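Local coordinates for matrix protein VP40 (Lake Victoria marburgvirus, PDB 5B0V), which drives assembly and budding of virus particles as the viral matrix protein, recruiting host proteins of the multivesicular body pathway, at residues A[52-57]-A[119-124]; A[95-100]-A[291-296]; A[221-226]-A[267-272]; A[260-265]-A[286-291]. One frame throughout, in Å; residues are numbered along the deposited sequence.

In the fold
From the N terminus, interaction 1 brings the first modelled residues (52-57) against 119-124, just after helix 110-119, closing a loop that holds strands 72-83 and 91-104. Interaction 2 starts within that loop, at 95-100, and ends at 291-296, so the two cross; it joins the N-terminal part of the fold to the C-terminal part. Interactions 3 and 4 both fall between the two segments of interaction 2. They cross each other, because 260-265 falls between 221-226 and 267-272, while 286-291 comes after both, and they touch through Leu265. Interaction 4 shares Ala291 with interaction 2, whereas interactions 1 and 3 have centres about 42 Å apart.

Interaction 1. Residues A[52-57]-A[119-124]; sequences GITPNY and TGSYTI
A chi1 of -56° swings the Tyr122 ring to the side of its own backbone N, across from the carbonyl carbon, and so lays the CD1 and CE1 edge of the ring along Ile53 and Pro55. Tyr122 CE1 meets Pro55 CD at 3.7 Å, and the two side chains cross at about a right angle. Ile53 O lies at the same edge, in the plane of the ring, 3.5 Å from Tyr122 CD1. The hydroxyl is bonded to Leu117 O, in helix 110-119, which fixes the far end of the ring.

The backbones are joined by a reciprocal pair of bonds. Tyr122 N donates to Ile53 O over 2.8 Å and is nearly straight at the hydrogen (168°), although the donor sits 36° above the carbonyl plane. Ile53 N returns a bond to Tyr122 O at 3.1 Å. Beyond the pair, Thr54 turns CG2 to Ser121 OG (3.7 Å), and its CB lies 3.3 Å from Gly120 O. The hydroxyl of Thr54 is engaged by another chain, being bonded to Tyr57 N of the second subunit, and the reciprocal bond is made there too. The contact therefore adjoins the dimer interface.

Two mutual bonds between Ile53 and Tyr122, with no neighbouring bridge, define an isolated antiparallel hydrogen-bonded pair, which ties the N-terminal segment to the start of strand 122-128.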
loop_
_atom_site.group_PDB
_atom_site.type_symbol
_atom_site.label_atom_id
_atom_site.label_comp_id
_atom_site.label_asym_id
_atom_site.label_seq_id
_atom_site.Cartn_x
_atom_site.Cartn_y
_atom_site.Cartn_z
ATOM N N GLY A 52 10.060 10.235 10.054
ATOM C CA GLY A 52 9.897 8.872 9.444
ATOM C C GLY A 52 9.793 8.870 7.923
ATOM O O GLY A 52 9.634 9.904 7.305
ATOM N N ILE A 53 9.887 7.694 7.318
ATOM C CA ILE A 53 9.829 7.544 5.854
ATOM C C ILE A 53 8.887 6.391 5.457
ATOM O O ILE A 53 8.905 5.349 6.086
ATOM C CB ILE A 53 11.260 7.324 5.295
ATOM C CG1 ILE A 53 11.296 6.448 4.049
ATOM C CG2 ILE A 53 12.144 6.638 6.336
ATOM C CD1 ILE A 53 12.481 6.790 3.173
ATOM N N THR A 54 8.044 6.581 4.440
ATOM C CA THR A 54 7.137 5.521 4.031
ATOM C C THR A 54 7.663 4.803 2.802
ATOM O O THR A 54 8.328 5.372 1.985
ATOM C CB THR A 54 5.680 6.012 3.802
ATOM O OG1 THR A 54 5.538 6.537 2.482
ATOM C CG2 THR A 54 5.295 7.079 4.814
ATOM N N PRO A 55 7.330 3.533 2.660
ATOM C CA PRO A 55 7.896 2.831 1.548
ATOM C C PRO A 55 7.073 2.943 0.293
ATOM O O PRO A 55 5.947 3.429 0.303
ATOM C CB PRO A 55 7.899 1.380 2.031
ATOM C CG PRO A 55 6.760 1.300 2.991
ATOM C CD PRO A 55 6.458 2.680 3.485
ATOM N N ASN A 56 7.623 2.449 -0.791
ATOM C CA ASN A 56 6.775 2.188 -1.924
ATOM C C ASN A 56 6.962 0.745 -2.303
ATOM O O ASN A 56 7.726 0.018 -1.685
ATOM C CB ASN A 56 7.039 3.148 -3.081
ATOM C CG ASN A 56 8.472 3.165 -3.476
ATOM O OD1 ASN A 56 9.020 2.150 -3.856
ATOM N ND2 ASN A 56 9.104 4.319 -3.346
ATOM N N TYR A 57 6.229 0.308 -3.299
ATOM C CA TYR A 57 5.954 -1.104 -3.415
ATOM C C TYR A 57 6.606 -1.685 -4.636
ATOM O O TYR A 57 6.788 -1.020 -5.659
ATOM C CB TYR A 57 4.421 -1.345 -3.450
ATOM C CG TYR A 57 4.015 -2.692 -3.984
ATOM C CD1 TYR A 57 4.050 -3.826 -3.173
ATOM C CD2 TYR A 57 3.644 -2.842 -5.302
ATOM C CE1 TYR A 57 3.695 -5.076 -3.668
ATOM C CE2 TYR A 57 3.282 -4.079 -5.812
ATOM C CZ TYR A 57 3.305 -5.198 -4.996
ATOM O OH TYR A 57 2.962 -6.422 -5.532
ATOM N N THR A 119 1.370 2.290 4.529
ATOM C CA THR A 119 1.048 3.580 5.131
ATOM C C THR A 119 1.978 3.944 6.290
ATOM O O THR A 119 1.980 5.085 6.728
ATOM C CB THR A 119 -0.432 3.689 5.563
ATOM O OG1 THR A 119 -0.814 2.566 6.370
ATOM C CG2 THR A 119 -1.328 3.776 4.329
ATOM N N GLY A 120 2.792 2.996 6.760
ATOM C CA GLY A 120 3.645 3.245 7.909
ATOM C C GLY A 120 4.832 4.155 7.619
ATOM O O GLY A 120 5.415 4.107 6.530
ATOM N N SER A 121 5.175 4.986 8.601
ATOM C CA SER A 121 6.411 5.742 8.606
ATOM C C SER A 121 7.440 4.972 9.413
ATOM O O SER A 121 7.192 4.644 10.584
ATOM C CB SER A 121 6.202 7.101 9.257
ATOM O OG SER A 121 5.815 8.069 8.293
ATOM N N TYR A 122 8.608 4.719 8.822
ATOM C CA TYR A 122 9.651 3.961 9.485
ATOM C C TYR A 122 10.926 4.729 9.867
ATOM O O TYR A 122 11.322 5.689 9.220
ATOM C CB TYR A 122 10.005 2.753 8.630
ATOM C CG TYR A 122 8.815 1.892 8.318
ATOM C CD1 TYR A 122 7.960 2.218 7.281
ATOM C CD2 TYR A 122 8.529 0.759 9.073
ATOM C CE1 TYR A 122 6.861 1.435 6.980
ATOM C CE2 TYR A 122 7.429 -0.030 8.775
ATOM C CZ TYR A 122 6.592 0.320 7.728
ATOM O OH TYR A 122 5.496 -0.446 7.416
ATOM N N THR A 123 11.554 4.250 10.939
ATOM C CA THR A 123 12.775 4.789 11.508
ATOM C C THR A 123 13.723 3.653 11.795
ATOM O O THR A 123 13.300 2.527 11.987
ATOM C CB THR A 123 12.396 5.511 12.815
ATOM O OG1 THR A 123 11.927 6.801 12.454
ATOM C CG2 THR A 123 13.521 5.709 13.788
ATOM N N ILE A 124 15.012 3.952 11.813
ATOM C CA ILE A 124 16.017 2.965 12.214
ATOM C C ILE A 124 16.736 3.438 13.479
ATOM O O ILE A 124 17.067 4.614 13.600
ATOM C CB ILE A 124 17.003 2.672 11.060
ATOM C CG1 ILE A 124 17.588 1.284 11.211
ATOM C CG2 ILE A 124 18.114 3.692 10.997
ATOM C CD1 ILE A 124 18.374 0.842 9.993
#

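Interaction 2. Residues A[95-100]-A[291-296]; sequences PAWLPL and APENFP
Trp97 presents one face of its indole to Glu293, whose CB stands 3.5 Å from the centroid of the five-membered ring and only 5° off the ring normal, a CH-pi contact by both measures. A chi1 of 177° sends Glu293 CG trans to N, and the bend that follows carries the carboxylate away from the indole. There OE1 forms a salt bridge with Lys253 and accepts a hydrogen bond from Ser259 N, which restrains the residue whose CB lies over the ring.

Asn294 attends to the six-membered part of the indole: its OD1 is 3.6 Å from Trp97 CE3, and its amide plane is turned 50° from the ring. Nearer the strand backbone, Pro292 CB meets Trp97 CB at 4.0 Å, and Pro292 CG is set 3.6 Å from Trp97 O. Pro99 CG adds a looser approach to Pro292 CD at 4.5 Å. The bond from Phe295 N to Pro292 O, 2.9 Å, closes a type I beta turn that holds Glu293 and Asn294 under the indole.

Trp97 belongs to strand 91-104, outermost in its sheet within this chain and backed by strand 72-83, and the turn follows strand 286-290 of the C-terminal sheet, with strand 156-160 beside Pro99.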
loop_
_atom_site.group_PDB
_atom_site.type_symbol
_atom_site.label_atom_id
_atom_site.label_comp_id
_atom_site.label_asym_id
_atom_site.label_seq_id
_atom_site.Cartn_x
_atom_site.Cartn_y
_atom_site.Cartn_z
ATOM N N PRO A 95 22.685 -0.096 0.770
ATOM C CA PRO A 95 21.470 -0.869 0.696
ATOM C C PRO A 95 21.437 -1.977 1.757
ATOM O O PRO A 95 22.494 -2.485 2.131
ATOM C CB PRO A 95 21.547 -1.489 -0.701
ATOM C CG PRO A 95 22.992 -1.703 -0.914
ATOM C CD PRO A 95 23.692 -0.599 -0.182
ATOM N N ALA A 96 20.238 -2.347 2.219
ATOM C CA ALA A 96 20.060 -3.452 3.154
ATOM C C ALA A 96 18.706 -4.126 2.969
ATOM O O ALA A 96 17.709 -3.478 2.607
ATOM C CB ALA A 96 20.177 -2.943 4.570
ATOM N N TRP A 97 18.671 -5.413 3.298
ATOM C CA TRP A 97 17.493 -6.257 3.090
ATOM C C TRP A 97 16.953 -6.800 4.393
ATOM O O TRP A 97 17.641 -7.495 5.105
ATOM C CB TRP A 97 17.872 -7.397 2.156
ATOM C CG TRP A 97 18.100 -6.868 0.768
ATOM C CD1 TRP A 97 17.160 -6.754 -0.221
ATOM C CD2 TRP A 97 19.319 -6.341 0.227
ATOM N NE1 TRP A 97 17.730 -6.211 -1.350
ATOM C CE2 TRP A 97 19.053 -5.960 -1.102
ATOM C CE3 TRP A 97 20.617 -6.177 0.729
ATOM C CZ2 TRP A 97 20.030 -5.420 -1.942
ATOM C CZ3 TRP A 97 21.612 -5.630 -0.120
ATOM C CH2 TRP A 97 21.300 -5.261 -1.439
ATOM N N LEU A 98 15.694 -6.495 4.670
ATOM C CA LEU A 98 15.100 -6.697 5.979
ATOM C C LEU A 98 13.836 -7.547 5.863
ATOM O O LEU A 98 12.751 -7.040 5.577
ATOM C CB LEU A 98 14.769 -5.326 6.575
ATOM C CG LEU A 98 15.984 -4.383 6.630
ATOM C CD1 LEU A 98 15.580 -2.939 6.859
ATOM C CD2 LEU A 98 16.948 -4.809 7.705
ATOM N N PRO A 99 13.968 -8.859 6.021
ATOM C CA PRO A 99 12.782 -9.717 6.018
ATOM C C PRO A 99 11.848 -9.354 7.152
ATOM O O PRO A 99 12.316 -9.046 8.237
ATOM C CB PRO A 99 13.365 -11.094 6.268
ATOM C CG PRO A 99 14.707 -11.007 5.655
ATOM C CD PRO A 99 15.208 -9.629 5.908
ATOM N N LEU A 100 10.550 -9.375 6.909
ATOM C CA LEU A 100 9.564 -9.137 7.967
ATOM C C LEU A 100 8.715 -10.350 8.245
ATOM O O LEU A 100 8.000 -10.354 9.225
ATOM C CB LEU A 100 8.593 -8.035 7.566
ATOM C CG LEU A 100 9.189 -6.717 7.071
ATOM C CD1 LEU A 100 8.034 -5.838 6.627
ATOM C CD2 LEU A 100 9.999 -6.031 8.153
ATOM N N ALA A 291 16.076 -14.707 3.716
ATOM C CA ALA A 291 17.353 -14.174 4.158
ATOM C C ALA A 291 17.669 -12.979 3.287
ATOM O O ALA A 291 17.108 -12.860 2.209
ATOM C CB ALA A 291 18.432 -15.206 4.023
ATOM N N PRO A 292 18.573 -12.095 3.743
ATOM C CA PRO A 292 18.940 -10.951 2.946
ATOM C C PRO A 292 19.421 -11.325 1.576
ATOM O O PRO A 292 20.089 -12.310 1.414
ATOM C CB PRO A 292 20.051 -10.325 3.766
ATOM C CG PRO A 292 19.611 -10.548 5.169
ATOM C CD PRO A 292 19.073 -11.957 5.127
ATOM N N GLU A 293 19.029 -10.532 0.593
ATOM C CA GLU A 293 19.377 -10.757 -0.801
ATOM C C GLU A 293 20.889 -10.946 -0.975
ATOM O O GLU A 293 21.335 -11.859 -1.651
ATOM C CB GLU A 293 18.838 -9.591 -1.643
ATOM C CG GLU A 293 19.165 -9.620 -3.121
ATOM C CD GLU A 293 18.484 -10.745 -3.870
ATOM O OE1 GLU A 293 17.775 -11.542 -3.250
ATOM O OE2 GLU A 293 18.680 -10.845 -5.097
ATOM N N ASN A 294 21.674 -10.106 -0.315
ATOM C CA ASN A 294 23.142 -10.225 -0.374
ATOM C C ASN A 294 23.725 -11.274 0.560
ATOM O O ASN A 294 24.924 -11.292 0.750
ATOM C CB ASN A 294 23.830 -8.889 -0.059
ATOM C CG ASN A 294 23.518 -8.379 1.353
ATOM O OD1 ASN A 294 22.574 -8.851 2.021
ATOM N ND2 ASN A 294 24.279 -7.387 1.798
ATOM N N PHE A 295 22.923 -12.121 1.176
ATOM C CA PHE A 295 23.487 -13.141 2.062
ATOM C C PHE A 295 24.188 -14.209 1.209
ATOM O O PHE A 295 23.609 -14.627 0.203
ATOM C CB PHE A 295 22.372 -13.776 2.874
ATOM C CG PHE A 295 22.839 -14.576 4.038
ATOM C CD1 PHE A 295 23.026 -13.989 5.262
ATOM C CD2 PHE A 295 23.072 -15.928 3.907
ATOM C CE1 PHE A 295 23.439 -14.742 6.347
ATOM C CE2 PHE A 295 23.488 -16.700 4.981
ATOM C CZ PHE A 295 23.670 -16.106 6.212
ATOM N N PRO A 296 25.422 -14.643 1.602
ATOM C CA PRO A 296 26.274 -15.549 0.821
ATOM C C PRO A 296 25.866 -16.991 0.918
ATOM O O PRO A 296 25.437 -17.444 1.992
ATOM C CB PRO A 296 27.634 -15.384 1.478
ATOM C CG PRO A 296 27.314 -15.121 2.897
ATOM C CD PRO A 296 26.113 -14.225 2.842
#

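Interaction 3. Residues A[221-226]-A[267-272]; sequences PTVKKQ and ADMFSV
Met269 O is approached by two groups of the facing segment: Lys224 N donates a hydrogen bond of 2.8 Å, close to straight (171° at the hydrogen), and Val223 CA comes to 3.4 Å in a CA-H...O contact. A matching arrangement surrounds Thr222 O, which accepts Ser271 N at 3.1 Å, nearly along the C=O axis, with Phe270 CA close by. Thus one carbonyl from each segment takes an N-H and a CA-H from the other.

Lys224 supplies the third bond. Its chi1 of -71° sets CG opposite the carbonyl carbon, and beyond that atom the chain runs extended past Met269, bringing Lys224 NZ to 2.6 Å from Ala267 O. The amino group is tilted from that carbonyl plane, and the methylenes pass beside Met269 O and Ser271 CB.

The backbones form a single bridge, Val223 with Phe270, between two loops of the C-terminal part of VP40. One loop precedes helix 237-243 and the other follows strand 260-264, so the bridge joins loops rather than sheet strands.

Phe270 provides the apolar side. Pro221 crosses it at about a right angle, with Pro221 CD 4.0 Å from Phe270 CD1. Val223 CG2 approaches Phe270 CE1 at 3.9 Å, and CG1, on the other branch, lies alongside CG of selenomethionine Met269, both side chains pointing the same way. Pro221 O also lies at the ring edge, in plane, 3.4 Å from Phe270 CD1. Val223 packs on Pro238 and Ile242 of helix 237-243, while Ser271 OG is hydrogen-bonded to Lys273 N, two residues on.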
loop_
_atom_site.group_PDB
_atom_site.type_symbol
_atom_site.label_atom_id
_atom_site.label_comp_id
_atom_site.label_asym_id
_atom_site.label_seq_id
_atom_site.Cartn_x
_atom_site.Cartn_y
_atom_site.Cartn_z
ATOM N N PRO A 221 8.123 -30.162 7.768
ATOM C CA PRO A 221 7.034 -31.103 7.763
ATOM C C PRO A 221 7.301 -32.291 8.695
ATOM O O PRO A 221 8.432 -32.540 9.128
ATOM C CB PRO A 221 6.993 -31.610 6.320
ATOM C CG PRO A 221 7.919 -30.763 5.549
ATOM C CD PRO A 221 8.901 -30.236 6.528
ATOM N N THR A 222 6.238 -33.008 9.000
ATOM C CA THR A 222 6.345 -34.135 9.870
ATOM C C THR A 222 7.235 -35.208 9.234
ATOM O O THR A 222 7.268 -35.369 8.012
ATOM C CB THR A 222 4.958 -34.701 10.252
ATOM O OG1 THR A 222 4.182 -34.935 9.067
ATOM C CG2 THR A 222 4.216 -33.708 11.181
ATOM N N VAL A 223 7.963 -35.907 10.104
ATOM C CA VAL A 223 8.861 -36.956 9.705
ATOM C C VAL A 223 8.086 -38.265 9.687
ATOM O O VAL A 223 7.426 -38.636 10.643
ATOM C CB VAL A 223 10.047 -37.054 10.667
ATOM C CG1 VAL A 223 10.933 -38.230 10.315
ATOM C CG2 VAL A 223 10.828 -35.752 10.661
ATOM N N LYS A 224 8.169 -38.952 8.569
ATOM C CA LYS A 224 7.441 -40.176 8.369
ATOM C C LYS A 224 7.861 -41.201 9.405
ATOM O O LYS A 224 9.052 -41.336 9.686
ATOM C CB LYS A 224 7.745 -40.720 6.973
ATOM C CG LYS A 224 7.147 -39.924 5.819
ATOM C CD LYS A 224 7.305 -40.701 4.518
ATOM C CE LYS A 224 6.692 -39.962 3.347
ATOM N NZ LYS A 224 7.269 -40.426 2.058
ATOM N N LYS A 225 6.893 -41.937 9.955
ATOM C CA LYS A 225 7.184 -43.022 10.917
ATOM C C LYS A 225 8.249 -43.937 10.312
ATOM O O LYS A 225 9.260 -44.234 10.939
ATOM N N GLN A 226 8.057 -44.318 9.056
ATOM C CA GLN A 226 9.012 -45.179 8.359
ATOM C C GLN A 226 10.489 -44.755 8.459
ATOM O O GLN A 226 11.379 -45.587 8.283
ATOM C CB GLN A 226 8.615 -45.325 6.887
ATOM N N ALA A 267 11.805 -37.054 0.095
ATOM C CA ALA A 267 10.422 -37.483 0.210
ATOM C C ALA A 267 10.324 -38.739 1.046
ATOM O O ALA A 267 9.327 -38.954 1.729
ATOM C CB ALA A 267 9.821 -37.750 -1.156
ATOM N N ASP A 268 11.352 -39.569 0.996
ATOM C CA ASP A 268 11.345 -40.776 1.780
ATOM C C ASP A 268 11.293 -40.506 3.279
ATOM O O ASP A 268 10.976 -41.417 4.046
ATOM C CB ASP A 268 12.553 -41.673 1.432
ATOM C CG ASP A 268 13.913 -41.083 1.885
ATOM O OD1 ASP A 268 13.946 -40.001 2.510
ATOM O OD2 ASP A 268 14.950 -41.736 1.613
HETATM N N MSE A 269 11.593 -39.271 3.691
HETATM C CA MSE A 269 11.576 -38.884 5.103
HETATM C C MSE A 269 10.477 -37.954 5.567
HETATM O O MSE A 269 10.030 -38.052 6.700
HETATM C CB MSE A 269 12.876 -38.169 5.352
HETATM C CG MSE A 269 13.029 -37.864 6.841
HETATM SE SE MSE A 269 14.772 -37.156 7.428
HETATM C CE MSE A 269 16.007 -38.665 7.156
ATOM N N PHE A 270 10.037 -37.042 4.697
ATOM C CA PHE A 270 9.091 -35.979 5.054
ATOM C C PHE A 270 7.794 -36.076 4.272
ATOM O O PHE A 270 7.782 -36.256 3.040
ATOM C CB PHE A 270 9.701 -34.629 4.775
ATOM C CG PHE A 270 10.884 -34.308 5.638
ATOM C CD1 PHE A 270 10.707 -33.784 6.902
ATOM C CD2 PHE A 270 12.166 -34.503 5.175
ATOM C CE1 PHE A 270 11.788 -33.473 7.692
ATOM C CE2 PHE A 270 13.260 -34.203 5.967
ATOM C CZ PHE A 270 13.067 -33.680 7.222
ATOM N N SER A 271 6.695 -35.978 5.013
ATOM C CA SER A 271 5.352 -36.074 4.467
ATOM C C SER A 271 4.755 -34.686 4.374
ATOM O O SER A 271 4.876 -33.869 5.281
ATOM C CB SER A 271 4.481 -36.952 5.360
ATOM O OG SER A 271 3.104 -36.710 5.104
ATOM N N VAL A 272 4.089 -34.450 3.264
ATOM C CA VAL A 272 3.451 -33.193 2.965
ATOM C C VAL A 272 1.943 -33.282 3.270
ATOM O O VAL A 272 1.247 -32.278 3.125
ATOM C CB VAL A 272 3.703 -32.820 1.485
ATOM C CG1 VAL A 272 5.186 -32.646 1.245
ATOM C CG2 VAL A 272 3.146 -33.891 0.544
#

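Interaction 4. Residues A[260-265]-A[286-291]; sequences LFRISL and VVYFQA
The Phe289 ring has CB of Phe261 over one face, 3.7 Å from its centroid, and the Tyr288 ring is covered likewise by CB of Arg262 at 3.8 Å. The planes of the two phenyl rings are 26° apart, but the rings are displaced so far that they scarcely overlap. At the edge of the Phe261 ring, in its plane, lies Ala291 O.

These pairs belong to an antiparallel two-strand ladder, part of the three-stranded sheet in the C-terminal half of the fold. Phe261 with Phe289 and Ile263 with Val287 are the hydrogen-bonded pairs; Arg262 with Tyr288 is non-hydrogen-bonded. Phe261 N donates to Phe289 O at 2.8 Å, and Ile263 N to Val287 O at 2.9 Å.

Alternation splits the side chains between two faces. Phe261, Ile263, Val287 and Phe289 share one, where CG of Phe289 sits between its backbone N and carbonyl carbon (chi1 69°), which swings the ring over Phe261 CB. Ile263 CB packs on Val287 CG2 at 3.9 Å, and Val251 of the neighbouring strand backs the group.

On the other face Arg262 and Tyr288 run side by side. Arg262 NH2 forms a salt bridge with Glu252 and the tyrosine hydroxyl pairs with Asp191 OD1; between them, Arg262 NH1 donates to Tyr288 OH at 3.1 Å, the oxygen lying 20° out of the guanidinium plane.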
loop_
_atom_site.group_PDB
_atom_site.type_symbol
_atom_site.label_atom_id
_atom_site.label_comp_id
_atom_site.label_asym_id
_atom_site.label_seq_id
_atom_site.Cartn_x
_atom_site.Cartn_y
_atom_site.Cartn_z
ATOM N N LEU A 260 15.103 -14.610 -0.818
ATOM C CA LEU A 260 14.296 -15.811 -0.677
ATOM C C LEU A 260 15.049 -17.074 -1.052
ATOM O O LEU A 260 15.579 -17.212 -2.143
ATOM C CB LEU A 260 13.052 -15.679 -1.536
ATOM C CG LEU A 260 11.910 -16.670 -1.269
ATOM C CD1 LEU A 260 11.194 -16.308 0.016
ATOM C CD2 LEU A 260 10.909 -16.708 -2.420
ATOM N N PHE A 261 15.056 -18.009 -0.121
ATOM C CA PHE A 261 15.763 -19.266 -0.264
ATOM C C PHE A 261 14.844 -20.420 0.004
ATOM O O PHE A 261 13.815 -20.273 0.695
ATOM C CB PHE A 261 16.923 -19.281 0.696
ATOM C CG PHE A 261 17.844 -18.125 0.482
ATOM C CD1 PHE A 261 17.500 -16.845 0.904
ATOM C CD2 PHE A 261 19.022 -18.301 -0.215
ATOM C CE1 PHE A 261 18.356 -15.778 0.666
ATOM C CE2 PHE A 261 19.869 -17.247 -0.449
ATOM C CZ PHE A 261 19.539 -15.992 -0.014
ATOM N N ARG A 262 15.221 -21.567 -0.543
ATOM C CA ARG A 262 14.432 -22.779 -0.372
ATOM C C ARG A 262 15.293 -24.033 -0.124
ATOM O O ARG A 262 16.470 -24.063 -0.466
ATOM C CB ARG A 262 13.529 -22.940 -1.584
ATOM C CG ARG A 262 14.238 -23.185 -2.870
ATOM C CD ARG A 262 13.209 -23.615 -3.892
ATOM N NE ARG A 262 13.799 -23.481 -5.224
ATOM C CZ ARG A 262 13.289 -22.848 -6.273
ATOM N NH1 ARG A 262 12.104 -22.265 -6.231
ATOM N NH2 ARG A 262 13.973 -22.833 -7.399
ATOM N N ILE A 263 14.691 -25.052 0.486
ATOM C CA ILE A 263 15.352 -26.346 0.697
ATOM C C ILE A 263 14.426 -27.465 0.264
ATOM O O ILE A 263 13.335 -27.653 0.819
ATOM C CB ILE A 263 15.718 -26.602 2.165
ATOM C CG1 ILE A 263 16.597 -25.500 2.706
ATOM C CG2 ILE A 263 16.464 -27.924 2.323
ATOM C CD1 ILE A 263 16.698 -25.502 4.215
ATOM N N SER A 264 14.861 -28.230 -0.722
ATOM C CA SER A 264 14.103 -29.397 -1.083
ATOM C C SER A 264 14.511 -30.531 -0.108
ATOM O O SER A 264 15.702 -30.688 0.257
ATOM C CB SER A 264 14.290 -29.732 -2.545
ATOM O OG SER A 264 15.416 -30.541 -2.674
ATOM N N LEU A 265 13.496 -31.255 0.367
ATOM C CA LEU A 265 13.644 -32.251 1.421
ATOM C C LEU A 265 13.405 -33.618 0.836
ATOM O O LEU A 265 12.571 -33.765 -0.038
ATOM C CB LEU A 265 12.642 -31.983 2.541
ATOM C CG LEU A 265 12.781 -30.642 3.269
ATOM C CD1 LEU A 265 11.587 -30.328 4.142
ATOM C CD2 LEU A 265 14.013 -30.630 4.127
ATOM N N VAL A 286 9.102 -29.021 0.157
ATOM C CA VAL A 286 10.071 -27.947 0.029
ATOM C C VAL A 286 9.730 -26.804 0.983
ATOM O O VAL A 286 8.589 -26.391 1.034
ATOM C CB VAL A 286 10.084 -27.406 -1.403
ATOM C CG1 VAL A 286 11.102 -26.266 -1.536
ATOM C CG2 VAL A 286 10.372 -28.518 -2.407
ATOM N N VAL A 287 10.723 -26.278 1.705
ATOM C CA VAL A 287 10.506 -25.109 2.561
ATOM C C VAL A 287 11.209 -23.880 2.080
ATOM O O VAL A 287 12.356 -23.904 1.737
ATOM C CB VAL A 287 10.973 -25.301 3.988
ATOM C CG1 VAL A 287 10.012 -26.192 4.712
ATOM C CG2 VAL A 287 12.355 -25.892 4.029
ATOM N N TYR A 288 10.485 -22.785 2.092
ATOM C CA TYR A 288 11.030 -21.524 1.710
ATOM C C TYR A 288 11.337 -20.762 2.962
ATOM O O TYR A 288 10.694 -20.939 3.973
ATOM C CB TYR A 288 10.025 -20.760 0.843
ATOM C CG TYR A 288 9.936 -21.337 -0.536
ATOM C CD1 TYR A 288 9.142 -22.422 -0.791
ATOM C CD2 TYR A 288 10.668 -20.819 -1.562
ATOM C CE1 TYR A 288 9.054 -22.965 -2.046
ATOM C CE2 TYR A 288 10.596 -21.362 -2.824
ATOM C CZ TYR A 288 9.793 -22.443 -3.056
ATOM O OH TYR A 288 9.710 -22.954 -4.335
ATOM N N PHE A 289 12.339 -19.918 2.899
ATOM C CA PHE A 289 12.633 -19.065 4.022
ATOM C C PHE A 289 13.275 -17.786 3.496
ATOM O O PHE A 289 13.679 -17.696 2.336
ATOM C CB PHE A 289 13.525 -19.804 5.058
ATOM C CG PHE A 289 14.939 -20.070 4.597
ATOM C CD1 PHE A 289 15.244 -21.206 3.861
ATOM C CD2 PHE A 289 15.955 -19.207 4.922
ATOM C CE1 PHE A 289 16.539 -21.467 3.444
ATOM C CE2 PHE A 289 17.243 -19.456 4.512
ATOM C CZ PHE A 289 17.538 -20.580 3.772
ATOM N N GLN A 290 13.342 -16.794 4.358
ATOM C CA GLN A 290 13.829 -15.498 3.964
ATOM C C GLN A 290 15.191 -15.243 4.552
ATOM O O GLN A 290 15.422 -15.516 5.735
ATOM C CB GLN A 290 12.917 -14.415 4.498
ATOM C CG GLN A 290 11.460 -14.562 4.160
ATOM C CD GLN A 290 10.768 -13.266 4.440
ATOM O OE1 GLN A 290 10.388 -12.996 5.581
ATOM N NE2 GLN A 290 10.672 -12.405 3.410
ATOM N N ALA A 291 16.076 -14.707 3.716
ATOM C CA ALA A 291 17.353 -14.174 4.158
ATOM C C ALA A 291 17.669 -12.979 3.287
ATOM O O ALA A 291 17.108 -12.860 2.209
ATOM C CB ALA A 291 18.432 -15.206 4.023
#